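Local structure of NAD(FAD)-dependent dehydrogenase, NirB-family (N-terminal domain) (Clostridium acetobutylicum, 3KLJ) at residues P49-N52 and E53-A56; I260-G264 and D265-F269; S331-D335 and K336-C340. The protein catalyses the NADH-dependent reduction of rubredoxin through a bound FAD, passing electrons on toward dioxygen-scavenging enzymes. One frame throughout, in Å; residues are numbered along the deposited sequence.

Contact 1. Residues P49-N52 and E53-A56; sequences PRLN and EIIA. With FAD (flavin-adenine dinucleotide), chain B.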
# COMPACT_ATOMS: atom_id res chain seq x y z
N PRO A 49 6.10 -1.48 -5.26
CA PRO A 49 5.90 -0.04 -5.52
C PRO A 49 6.56 0.50 -6.79
O PRO A 49 6.24 1.62 -7.19
CB PRO A 49 6.51 0.63 -4.27
CG PRO A 49 6.30 -0.39 -3.17
CD PRO A 49 6.59 -1.72 -3.88
N ARG A 50 7.43 -0.27 -7.44
CA ARG A 50 8.08 0.21 -8.65
C ARG A 50 7.34 -0.20 -9.92
O ARG A 50 7.85 -0.00 -11.01
CB ARG A 50 9.56 -0.20 -8.71
CG ARG A 50 10.29 -0.01 -7.42
CD ARG A 50 11.64 0.61 -7.58
NE ARG A 50 12.64 -0.31 -8.09
CZ ARG A 50 13.26 -0.19 -9.26
NH1 ARG A 50 12.98 0.80 -10.09
NH2 ARG A 50 14.16 -1.09 -9.61
N LEU A 51 6.14 -0.76 -9.77
CA LEU A 51 5.33 -1.16 -10.93
C LEU A 51 5.07 0.00 -11.89
O LEU A 51 4.99 -0.20 -13.11
CB LEU A 51 4.01 -1.83 -10.48
CG LEU A 51 4.13 -3.29 -10.01
CD1 LEU A 51 2.82 -3.80 -9.44
CD2 LEU A 51 4.63 -4.22 -11.12
N ASN A 52 4.98 1.22 -11.35
CA ASN A 52 4.83 2.41 -12.18
C ASN A 52 5.99 2.60 -13.16
O ASN A 52 5.82 3.17 -14.23
CB ASN A 52 4.60 3.65 -11.32
CG ASN A 52 3.17 3.76 -10.82
OD1 ASN A 52 2.23 3.55 -11.58
ND2 ASN A 52 3.00 4.08 -9.54
N GLU A 53 7.17 2.09 -12.79
CA GLU A 53 8.37 2.18 -13.64
C GLU A 53 8.36 1.18 -14.79
O GLU A 53 9.01 1.41 -15.83
CB GLU A 53 9.64 2.02 -12.81
CG GLU A 53 9.81 3.08 -11.75
CD GLU A 53 11.14 2.98 -11.04
OE1 GLU A 53 12.19 2.98 -11.72
OE2 GLU A 53 11.13 2.91 -9.79
N ILE A 54 7.65 0.07 -14.61
CA ILE A 54 7.42 -0.89 -15.68
C ILE A 54 6.67 -0.15 -16.81
O ILE A 54 7.01 -0.29 -17.99
CB ILE A 54 6.58 -2.12 -15.18
CG1 ILE A 54 7.25 -2.80 -13.98
CG2 ILE A 54 6.29 -3.10 -16.32
CD1 ILE A 54 8.69 -3.25 -14.20
N ILE A 55 5.69 0.65 -16.42
CA ILE A 55 4.94 1.49 -17.35
C ILE A 55 5.80 2.69 -17.82
O ILE A 55 6.04 2.83 -19.01
CB ILE A 55 3.58 1.94 -16.73
CG1 ILE A 55 2.66 0.72 -16.54
CG2 ILE A 55 2.90 2.99 -17.60
CD1 ILE A 55 1.63 0.87 -15.44
N ALA A 56 6.28 3.52 -16.89
CA ALA A 56 6.99 4.76 -17.25
C ALA A 56 8.35 4.60 -17.97
O ALA A 56 8.69 5.42 -18.83
CB ALA A 56 7.15 5.68 -16.02
PA FAD B . 2.18 -8.33 -1.47
O1A FAD B . 0.79 -8.14 -2.02
O2A FAD B . 3.19 -7.40 -2.11
O5B FAD B . 2.63 -9.85 -1.68
C5B FAD B . 1.78 -10.92 -1.31
C4B FAD B . 1.96 -12.07 -2.29
O4B FAD B . 1.20 -13.20 -1.86
C3B FAD B . 1.45 -11.71 -3.68
O3B FAD B . 2.45 -12.00 -4.64
C2B FAD B . 0.22 -12.57 -3.89
O2B FAD B . 0.08 -13.01 -5.22
C1B FAD B . 0.48 -13.74 -2.95
N9A FAD B . -0.75 -14.42 -2.50
C8A FAD B . -1.97 -13.85 -2.23
N7A FAD B . -2.82 -14.83 -1.83
C5A FAD B . -2.16 -16.01 -1.83
C6A FAD B . -2.56 -17.31 -1.52
N6A FAD B . -3.86 -17.60 -1.41
N1A FAD B . -1.64 -18.33 -1.63
C2A FAD B . -0.34 -18.08 -2.04
N3A FAD B . 0.04 -16.79 -2.36
C4A FAD B . -0.86 -15.76 -2.25
N1 FAD B . 3.85 1.12 -0.45
C2 FAD B . 4.59 2.16 0.08
O2 FAD B . 4.94 2.11 1.25
N3 FAD B . 4.97 3.23 -0.70
C4 FAD B . 4.59 3.28 -2.02
O4 FAD B . 4.93 4.26 -2.69
C4X FAD B . 3.82 2.24 -2.57
N5 FAD B . 3.44 2.26 -3.90
C5X FAD B . 2.69 1.23 -4.44
C6 FAD B . 2.29 1.26 -5.78
C7 FAD B . 1.54 0.20 -6.31
C7M FAD B . 1.12 0.22 -7.75
C8 FAD B . 1.18 -0.88 -5.50
C8M FAD B . 0.36 -2.03 -6.04
C9 FAD B . 1.56 -0.90 -4.16
C9A FAD B . 2.32 0.15 -3.63
N10 FAD B . 2.72 0.12 -2.29
C10 FAD B . 3.46 1.16 -1.77
C1' FAD B . 2.31 -1.02 -1.42
C2' FAD B . 3.40 -2.06 -1.26
O2' FAD B . 3.64 -2.65 -2.52
C3' FAD B . 2.90 -3.09 -0.26
O3' FAD B . 2.77 -2.49 1.01
C4' FAD B . 3.81 -4.30 -0.14
O4' FAD B . 4.00 -4.91 -1.41
C5' FAD B . 3.14 -5.31 0.79
O5' FAD B . 3.90 -6.49 0.73
P FAD B . 3.24 -7.87 1.16
O1P FAD B . 4.30 -8.96 1.07
O2P FAD B . 2.59 -7.76 2.52
O3P FAD B . 2.04 -8.12 0.11
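R50, at the end of a short 3-10 segment that carries P49 onto the flavin, meets E53 on the first turn of helix 51-56. R50 NH1 donates to E53 OE2 at 2.8 Å in a salt bridge. The acceptor lies in the guanidinium plane, and the two flat groups are turned 53° apart, the carboxylate standing at the guanidinium edge. The R50 chain bends at chi2 (-135°) and chi3 (-76°), which brings NH1 to the E53 carboxylate. NH1 lies about equally near both carboxylate oxygens; the bond is assigned to OE2, and E53 OE1 also pairs with K57 in a salt bridge.

Beneath this pair the backbone passes from 3-10 to alpha hydrogen bonding. E53 N bonds R50 O at 2.8 Å, an i to i+3 link, whereas A56 N reaches N52 O at 2.7 Å, a straight i to i+4 bond. On the buried flank L51 and I54 lie side by side, L51 CD2 4.1 Å from I54 CG1, both against Y133 of helix 133-146. At the start of the segment, P49 covers one face of the isoalloxazine, its CB 3.5 Å from FAD N5. P49 CD is 3.4 Å from the ribityl O2' of FAD.

Contact 2. Residues I260-G264 and D265-F269; sequences IYACG and DVAEF. With FAD (flavin-adenine dinucleotide), chain B.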
# COMPACT_ATOMS: atom_id res chain seq x y z
N ILE A 260 0.86 -20.07 14.03
CA ILE A 260 0.53 -19.30 12.83
C ILE A 260 0.81 -17.80 13.02
O ILE A 260 0.32 -17.18 13.98
CB ILE A 260 -0.93 -19.48 12.40
CG1 ILE A 260 -1.25 -20.97 12.18
CG2 ILE A 260 -1.21 -18.62 11.14
CD1 ILE A 260 -2.66 -21.23 11.66
N TYR A 261 1.59 -17.24 12.10
CA TYR A 261 1.97 -15.83 12.12
C TYR A 261 1.40 -15.14 10.89
O TYR A 261 1.01 -15.80 9.93
CB TYR A 261 3.50 -15.67 12.08
CG TYR A 261 4.23 -16.39 13.20
CD1 TYR A 261 4.39 -17.78 13.17
CD2 TYR A 261 4.76 -15.68 14.28
CE1 TYR A 261 5.06 -18.44 14.20
CE2 TYR A 261 5.43 -16.34 15.30
CZ TYR A 261 5.58 -17.72 15.25
OH TYR A 261 6.23 -18.39 16.25
N ALA A 262 1.36 -13.81 10.94
CA ALA A 262 1.04 -13.00 9.76
C ALA A 262 1.83 -11.69 9.78
O ALA A 262 2.29 -11.25 10.83
CB ALA A 262 -0.45 -12.74 9.68
N CYS A 263 1.98 -11.07 8.62
CA CYS A 263 2.86 -9.91 8.46
C CYS A 263 2.60 -9.17 7.16
O CYS A 263 2.24 -9.78 6.16
CB CYS A 263 4.33 -10.34 8.51
SG CYS A 263 4.74 -11.72 7.42
N GLY A 264 2.80 -7.86 7.19
CA GLY A 264 2.70 -7.03 6.00
C GLY A 264 1.26 -6.59 5.76
O GLY A 264 0.49 -6.40 6.71
N ASP A 265 0.91 -6.45 4.49
CA ASP A 265 -0.39 -5.91 4.06
C ASP A 265 -1.61 -6.67 4.58
O ASP A 265 -2.68 -6.08 4.73
CB ASP A 265 -0.46 -5.85 2.53
CG ASP A 265 -0.02 -4.51 1.97
OD1 ASP A 265 -0.57 -4.11 0.91
OD2 ASP A 265 0.86 -3.86 2.56
N VAL A 266 -1.45 -7.97 4.84
CA VAL A 266 -2.56 -8.81 5.29
C VAL A 266 -2.85 -8.67 6.80
O VAL A 266 -3.90 -9.09 7.28
CB VAL A 266 -2.33 -10.31 4.95
CG1 VAL A 266 -1.27 -10.93 5.90
CG2 VAL A 266 -3.65 -11.11 5.04
N ALA A 267 -1.91 -8.07 7.53
CA ALA A 267 -1.90 -8.11 8.99
C ALA A 267 -2.32 -6.79 9.63
O ALA A 267 -1.97 -5.71 9.14
CB ALA A 267 -0.52 -8.53 9.49
N GLU A 268 -3.06 -6.90 10.72
CA GLU A 268 -3.58 -5.75 11.44
C GLU A 268 -3.04 -5.76 12.87
O GLU A 268 -3.29 -6.71 13.64
CB GLU A 268 -5.11 -5.78 11.41
CG GLU A 268 -5.82 -4.70 12.22
CD GLU A 268 -7.33 -4.68 11.99
OE1 GLU A 268 -8.06 -4.08 12.82
OE2 GLU A 268 -7.80 -5.24 10.97
N PHE A 269 -2.31 -4.70 13.22
CA PHE A 269 -1.54 -4.62 14.48
C PHE A 269 -2.03 -3.42 15.26
O PHE A 269 -1.87 -2.27 14.81
CB PHE A 269 -0.05 -4.46 14.16
CG PHE A 269 0.82 -4.28 15.38
CD1 PHE A 269 0.92 -5.28 16.35
CD2 PHE A 269 1.56 -3.11 15.55
CE1 PHE A 269 1.73 -5.11 17.47
CE2 PHE A 269 2.39 -2.93 16.65
CZ PHE A 269 2.48 -3.94 17.61
PA FAD B . 2.18 -8.33 -1.47
O1A FAD B . 0.79 -8.14 -2.02
O2A FAD B . 3.19 -7.40 -2.11
O5B FAD B . 2.63 -9.85 -1.68
C5B FAD B . 1.78 -10.92 -1.31
C4B FAD B . 1.96 -12.07 -2.29
O4B FAD B . 1.20 -13.20 -1.86
C3B FAD B . 1.45 -11.71 -3.68
O3B FAD B . 2.45 -12.00 -4.64
C2B FAD B . 0.22 -12.57 -3.89
O2B FAD B . 0.08 -13.01 -5.22
C1B FAD B . 0.48 -13.74 -2.95
N9A FAD B . -0.75 -14.42 -2.50
C8A FAD B . -1.97 -13.85 -2.23
N7A FAD B . -2.82 -14.83 -1.83
C5A FAD B . -2.16 -16.01 -1.83
C6A FAD B . -2.56 -17.31 -1.52
N6A FAD B . -3.86 -17.60 -1.41
N1A FAD B . -1.64 -18.33 -1.63
C2A FAD B . -0.34 -18.08 -2.04
N3A FAD B . 0.04 -16.79 -2.36
C4A FAD B . -0.86 -15.76 -2.25
N1 FAD B . 3.85 1.12 -0.45
C2 FAD B . 4.59 2.16 0.08
O2 FAD B . 4.94 2.11 1.25
N3 FAD B . 4.97 3.23 -0.70
C4 FAD B . 4.59 3.28 -2.02
O4 FAD B . 4.93 4.26 -2.69
C4X FAD B . 3.82 2.24 -2.57
N5 FAD B . 3.44 2.26 -3.90
C5X FAD B . 2.69 1.23 -4.44
C6 FAD B . 2.29 1.26 -5.78
C7 FAD B . 1.54 0.20 -6.31
C7M FAD B . 1.12 0.22 -7.75
C8 FAD B . 1.18 -0.88 -5.50
C8M FAD B . 0.36 -2.03 -6.04
C9 FAD B . 1.56 -0.90 -4.16
C9A FAD B . 2.32 0.15 -3.63
N10 FAD B . 2.72 0.12 -2.29
C10 FAD B . 3.46 1.16 -1.77
C1' FAD B . 2.31 -1.02 -1.42
C2' FAD B . 3.40 -2.06 -1.26
O2' FAD B . 3.64 -2.65 -2.52
C3' FAD B . 2.90 -3.09 -0.26
O3' FAD B . 2.77 -2.49 1.01
C4' FAD B . 3.81 -4.30 -0.14
O4' FAD B . 4.00 -4.91 -1.41
C5' FAD B . 3.14 -5.31 0.79
O5' FAD B . 3.90 -6.49 0.73
P FAD B . 3.24 -7.87 1.16
O1P FAD B . 4.30 -8.96 1.07
O2P FAD B . 2.59 -7.76 2.52
O3P FAD B . 2.04 -8.12 0.11
O HOH W 1 1.09 -9.63 3.60
O HOH W 2 0.41 -4.33 8.74
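A267 N donates to G264 O at 3.0 Å. This i to i+3 bond closes a type I beta turn, with D265 and V266 at its corners in helical backbone torsions, and the G264-D265 pair fits the Gly-Asp FAD-binding motif of the glutathione reductase-like fold. The flat carboxylate of D265 divides its oxygens: OD2 accepts from the ribityl O3' of FAD at 2.8 Å, while OD1 is hydrogen-bonded to S114 OG. These two bonds fix its rotation.

A phosphate oxygen, FAD O2P, is gripped twice here. D265 N donates to it at 2.9 Å and 164°, and a water gives it a proton at 2.6 Å; the same water donates to C263 O and accepts from V266 N, so it ties the turn to the phosphate. G264, with phi 87° and no side chain, brings its CA to within 3.6 Å of O2P. Behind the turn, apolar groups of the two strand ends meet: A262 CB lies 4.2 Å from A267 CB. A chi1 of 74° places V266 CG1 between its own backbone N and carbonyl carbon, turned to A262 CB at 4.3 Å.

Contact 3. Residues S331-D335 and K336-C340; sequences STQED and KYIVC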
# COMPACT_ATOMS: atom_id res chain seq x y z
N SER A 331 -2.24 27.95 5.47
CA SER A 331 -1.42 28.85 4.68
C SER A 331 -1.35 28.36 3.24
O SER A 331 -1.03 27.19 2.99
CB SER A 331 -0.00 28.94 5.26
OG SER A 331 0.86 29.68 4.41
N THR A 332 -1.68 29.24 2.30
CA THR A 332 -1.54 28.95 0.88
C THR A 332 -0.49 29.89 0.29
O THR A 332 -0.62 31.11 0.37
CB THR A 332 -2.88 29.12 0.12
OG1 THR A 332 -3.87 28.26 0.71
CG2 THR A 332 -2.73 28.78 -1.36
N GLN A 333 0.56 29.31 -0.28
CA GLN A 333 1.61 30.06 -0.96
C GLN A 333 1.75 29.52 -2.38
O GLN A 333 1.05 28.59 -2.74
CB GLN A 333 2.93 29.93 -0.19
CG GLN A 333 2.88 30.50 1.22
CD GLN A 333 4.13 30.20 2.01
OE1 GLN A 333 5.24 30.28 1.49
NE2 GLN A 333 3.96 29.84 3.28
N GLU A 334 2.64 30.12 -3.17
CA GLU A 334 2.86 29.68 -4.55
C GLU A 334 3.49 28.28 -4.62
O GLU A 334 3.15 27.48 -5.48
CB GLU A 334 3.72 30.70 -5.32
CG GLU A 334 3.90 30.41 -6.83
CD GLU A 334 2.61 30.57 -7.65
OE1 GLU A 334 1.92 31.61 -7.50
OE2 GLU A 334 2.29 29.67 -8.46
N ASP A 335 4.38 27.99 -3.68
CA ASP A 335 5.17 26.77 -3.68
C ASP A 335 4.67 25.71 -2.69
O ASP A 335 5.03 24.54 -2.79
CB ASP A 335 6.65 27.10 -3.36
CG ASP A 335 6.80 28.17 -2.27
OD1 ASP A 335 7.61 27.95 -1.33
OD2 ASP A 335 6.14 29.23 -2.35
N LYS A 336 3.86 26.13 -1.72
CA LYS A 336 3.48 25.24 -0.63
C LYS A 336 2.09 25.49 -0.04
O LYS A 336 1.54 26.58 -0.15
CB LYS A 336 4.55 25.24 0.47
CG LYS A 336 4.64 26.51 1.30
CD LYS A 336 5.78 26.44 2.33
CE LYS A 336 7.13 26.75 1.68
NZ LYS A 336 8.25 26.74 2.66
N TYR A 337 1.51 24.44 0.54
CA TYR A 337 0.25 24.53 1.24
C TYR A 337 0.45 23.92 2.61
O TYR A 337 1.07 22.85 2.75
CB TYR A 337 -0.88 23.80 0.47
CG TYR A 337 -2.18 23.75 1.25
CD1 TYR A 337 -3.10 24.81 1.17
CD2 TYR A 337 -2.48 22.68 2.10
CE1 TYR A 337 -4.29 24.79 1.90
CE2 TYR A 337 -3.66 22.65 2.83
CZ TYR A 337 -4.56 23.70 2.72
OH TYR A 337 -5.73 23.68 3.45
N ILE A 338 -0.06 24.61 3.62
CA ILE A 338 0.04 24.14 5.00
C ILE A 338 -1.35 24.15 5.62
O ILE A 338 -2.07 25.14 5.49
CB ILE A 338 0.96 25.03 5.85
CG1 ILE A 338 2.38 25.05 5.26
CG2 ILE A 338 0.95 24.58 7.33
CD1 ILE A 338 3.23 26.24 5.70
N VAL A 339 -1.71 23.06 6.28
CA VAL A 339 -2.88 23.05 7.15
C VAL A 339 -2.52 22.38 8.47
O VAL A 339 -1.86 21.33 8.51
CB VAL A 339 -4.16 22.45 6.47
CG1 VAL A 339 -4.00 20.96 6.14
CG2 VAL A 339 -5.39 22.69 7.32
N CYS A 340 -2.93 23.02 9.56
CA CYS A 340 -2.57 22.58 10.88
C CYS A 340 -3.83 22.62 11.75
O CYS A 340 -4.50 23.65 11.86
CB CYS A 340 -1.46 23.52 11.39
SG CYS A 340 -0.93 23.32 13.06
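S331 and I338 form an antiparallel hydrogen-bonded pair: S331 N to I338 O and I338 N to S331 O both measure 2.8 Å, each nearly straight. The next pair, T332 with Y337, is non-hydrogen-bonded, and there Y337 CA makes a CA-H...O contact of 3.4 Å with S331 O. One further bond, Q333 N to K336 O at 2.9 Å, marks where the strands part into a type I turn, with E334 and D335 at its corners.

Beside that bond the chains of Q333 and K336 lie alongside each other, pointing the same way, with Q333 CD 3.8 Å from K336 CG. Amide NE2 of Q333 turns back to S331 OG in a weak 3.3 Å bond. K336 starts between its backbone N and carbonyl carbon (chi1 71°), which sets its methylenes alongside the Q333 amide; its NZ forms a salt bridge with D355. S331 and I338 share one face of the sheet, CB of S331 4.1 Å from CB of I338. On the face of T332 and Y337, T332 OG1 sits at the edge of the Y337 ring, 3.6 Å from CD1, while Y337 OH is hydrogen-bonded to D187 and R330. This is a beta hairpin, strands 327-332 and 337-343, at one side of the antiparallel sheet of the C-terminal domain.

From the N terminus the contacts come in series, and none nests in or crosses another, since each is closed within one continuous run of chain. Contact 1 closes a helix turn in 49-56, and contact 2 a turn in 260-269 that leads from the parallel sheet holding strand 260-262 to strand 267-269, paired with 247-249. Both touch FAD, contact 1 at the flavin and contact 2 at the ribityl and phosphate, with centres about 25 Å apart and nearest atoms about 9 Å apart. Contact 3, 331-340, closes a hairpin in the C-terminal domain; its nearest atoms lie about 22 Å from contact 1 and 24 Å from contact 2.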